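Local atomic coordinates of arsenical resistance operon trans-acting repressor (Bacteroides vulgatus, PDB entry 3KTB), a protein that probably binds DNA as an ArsD-family repressor that controls an operon for resistance to arsenicals. Residues K5-F10 against S98-V103. Residues are numbered along the deposited sequence; the frame is centred on the assembly and turned at random.
Sequences KKIEIF and SEWTGV
Trp100, in the last turn of the helix 94-101, meets Lys5, just before the strand 7-11, and Ile7, its first residue. One backbone hydrogen bond ties the two segments: Lys5 N donates to Trp100 O over 3.0 Å, and it is nearly straight, with an angle of 163° at the hydrogen. A carbonyl in the final turn of a helix lacks the usual partner four residues on, so it can accept this N-H from the chain's N-terminal arm.

Two apolar contacts accompany that bond. Ile7 extends CD1 to 3.9 Å from Trp100 CB and lies at the edge of the indole, close to its plane, beside CE3. With CG1 beside the backbone N (chi1 -50°) and the chain extended beyond, the branched side chain reaches the helix, where CD1 also touches Thr101 OG1 at 4.0 Å. Lys5 uses its methylenes: CD packs 3.7 Å from Trp100 CD1, while NZ lies beyond them and takes no part in the contact between the two segments. Its long aliphatic stem thus suits a partly exposed margin.

Within 98-103, Gly102 is the first residue past the helix to leave helical angles; at its positive phi (79°) a CB would jam against Thr101 O, so the position calls for glycine. Its N bonds to Ser98 O at 2.9 Å.

Trp100's broad indole can meet Lys5 and Ile7 and still reach Val81, Ala86 and Val87 on strands 78-81 and 84-87, so the C-terminal helix is seated against the mixed sheet of a thioredoxin-like α/β fold.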
loop_
_atom_site.group_PDB
_atom_site.type_symbol
_atom_site.label_atom_id
_atom_site.label_comp_id
_atom_site.label_asym_id
_atom_site.label_seq_id
_atom_site.Cartn_x
_atom_site.Cartn_y
_atom_site.Cartn_z
ATOM N N LYS A 5 19.256 17.412 -21.241
ATOM C CA LYS A 5 19.210 16.071 -20.674
ATOM C C LYS A 5 19.098 16.166 -19.151
ATOM O O LYS A 5 19.617 17.107 -18.556
ATOM C CB LYS A 5 20.473 15.328 -21.079
ATOM C CG LYS A 5 20.655 15.302 -22.597
ATOM C CD LYS A 5 22.036 14.803 -22.987
ATOM C CE LYS A 5 22.097 14.381 -24.458
ATOM N NZ LYS A 5 21.276 13.170 -24.739
ATOM N N LYS A 6 18.406 15.221 -18.521
ATOM C CA LYS A 6 18.308 15.246 -17.071
ATOM C C LYS A 6 19.630 14.746 -16.488
ATOM O O LYS A 6 20.185 13.752 -16.958
ATOM C CB LYS A 6 17.108 14.431 -16.556
ATOM C CG LYS A 6 17.023 14.330 -15.006
ATOM C CD LYS A 6 15.766 13.571 -14.523
ATOM C CE LYS A 6 16.029 12.643 -13.313
ATOM N NZ LYS A 6 16.115 13.335 -11.995
ATOM N N ILE A 7 20.147 15.464 -15.495
ATOM C CA ILE A 7 21.371 15.054 -14.822
ATOM C C ILE A 7 21.090 14.870 -13.339
ATOM O O ILE A 7 20.527 15.757 -12.685
ATOM C CB ILE A 7 22.502 16.076 -15.001
ATOM C CG1 ILE A 7 22.664 16.445 -16.487
ATOM C CG2 ILE A 7 23.803 15.513 -14.440
ATOM C CD1 ILE A 7 23.364 17.757 -16.716
ATOM N N GLU A 8 21.475 13.705 -12.830
ATOM C CA GLU A 8 21.331 13.365 -11.422
ATOM C C GLU A 8 22.658 12.783 -10.951
ATOM O O GLU A 8 23.193 11.874 -11.574
ATOM C CB GLU A 8 20.233 12.322 -11.246
ATOM C CG GLU A 8 19.628 12.286 -9.864
ATOM C CD GLU A 8 18.567 11.203 -9.747
ATOM O OE1 GLU A 8 18.179 10.870 -8.605
ATOM O OE2 GLU A 8 18.130 10.677 -10.801
ATOM N N ILE A 9 23.188 13.315 -9.857
ATOM C CA ILE A 9 24.513 12.943 -9.389
ATOM C C ILE A 9 24.426 12.259 -8.020
ATOM O O ILE A 9 23.827 12.797 -7.078
ATOM C CB ILE A 9 25.428 14.185 -9.276
ATOM C CG1 ILE A 9 25.774 14.724 -10.665
ATOM C CG2 ILE A 9 26.691 13.849 -8.500
ATOM C CD1 ILE A 9 26.450 16.079 -10.644
ATOM N N PHE A 10 25.026 11.078 -7.919
ATOM C CA PHE A 10 25.061 10.329 -6.660
ATOM C C PHE A 10 26.431 10.462 -6.025
ATOM O O PHE A 10 27.394 9.845 -6.474
ATOM C CB PHE A 10 24.681 8.868 -6.914
ATOM C CG PHE A 10 23.264 8.712 -7.373
ATOM C CD1 PHE A 10 22.299 8.173 -6.530
ATOM C CD2 PHE A 10 22.879 9.177 -8.625
ATOM C CE1 PHE A 10 20.980 8.070 -6.934
ATOM C CE2 PHE A 10 21.566 9.073 -9.041
ATOM C CZ PHE A 10 20.613 8.517 -8.192
ATOM N N SER A 98 28.173 21.192 -19.825
ATOM C CA SER A 98 27.866 22.226 -20.796
ATOM C C SER A 98 27.171 21.609 -22.019
ATOM O O SER A 98 26.236 22.200 -22.590
ATOM C CB SER A 98 29.163 22.934 -21.192
ATOM O OG SER A 98 28.901 24.179 -21.821
ATOM N N GLU A 99 27.614 20.412 -22.406
ATOM C CA GLU A 99 27.043 19.740 -23.565
ATOM C C GLU A 99 25.665 19.171 -23.248
ATOM O O GLU A 99 24.740 19.297 -24.048
ATOM C CB GLU A 99 27.988 18.658 -24.115
ATOM C CG GLU A 99 29.038 19.192 -25.107
ATOM C CD GLU A 99 30.299 18.309 -25.216
ATOM O OE1 GLU A 99 31.200 18.649 -26.020
ATOM O OE2 GLU A 99 30.400 17.284 -24.498
ATOM N N TRP A 100 25.519 18.566 -22.073
ATOM C CA TRP A 100 24.254 17.924 -21.709
ATOM C C TRP A 100 23.145 18.928 -21.454
ATOM O O TRP A 100 21.955 18.589 -21.436
ATOM C CB TRP A 100 24.426 17.105 -20.446
ATOM C CG TRP A 100 25.295 15.955 -20.628
ATOM C CD1 TRP A 100 25.510 15.259 -21.789
ATOM C CD2 TRP A 100 26.075 15.320 -19.615
ATOM N NE1 TRP A 100 26.382 14.225 -21.553
ATOM C CE2 TRP A 100 26.748 14.238 -20.229
ATOM C CE3 TRP A 100 26.271 15.557 -18.250
ATOM C CZ2 TRP A 100 27.608 13.393 -19.521
ATOM C CZ3 TRP A 100 27.122 14.726 -17.549
ATOM C CH2 TRP A 100 27.783 13.649 -18.192
ATOM N N THR A 101 23.554 20.172 -21.286
ATOM C CA THR A 101 22.719 21.184 -20.686
ATOM C C THR A 101 22.435 22.313 -21.697
ATOM O O THR A 101 21.442 23.028 -21.606
ATOM C CB THR A 101 23.466 21.668 -19.430
ATOM O OG1 THR A 101 22.702 21.384 -18.248
ATOM C CG2 THR A 101 23.833 23.088 -19.524
ATOM N N GLY A 102 23.301 22.448 -22.688
ATOM C CA GLY A 102 23.135 23.496 -23.676
ATOM C C GLY A 102 23.602 24.838 -23.150
ATOM O O GLY A 102 23.593 25.827 -23.875
ATOM N N VAL A 103 24.014 24.880 -21.884
ATOM C CA VAL A 103 24.480 26.128 -21.280
ATOM C C VAL A 103 25.990 26.316 -21.440
ATOM O O VAL A 103 26.761 25.384 -21.202
ATOM C CB VAL A 103 24.088 26.214 -19.783
ATOM C CG1 VAL A 103 24.760 27.419 -19.117
ATOM C CG2 VAL A 103 22.565 26.274 -19.643
#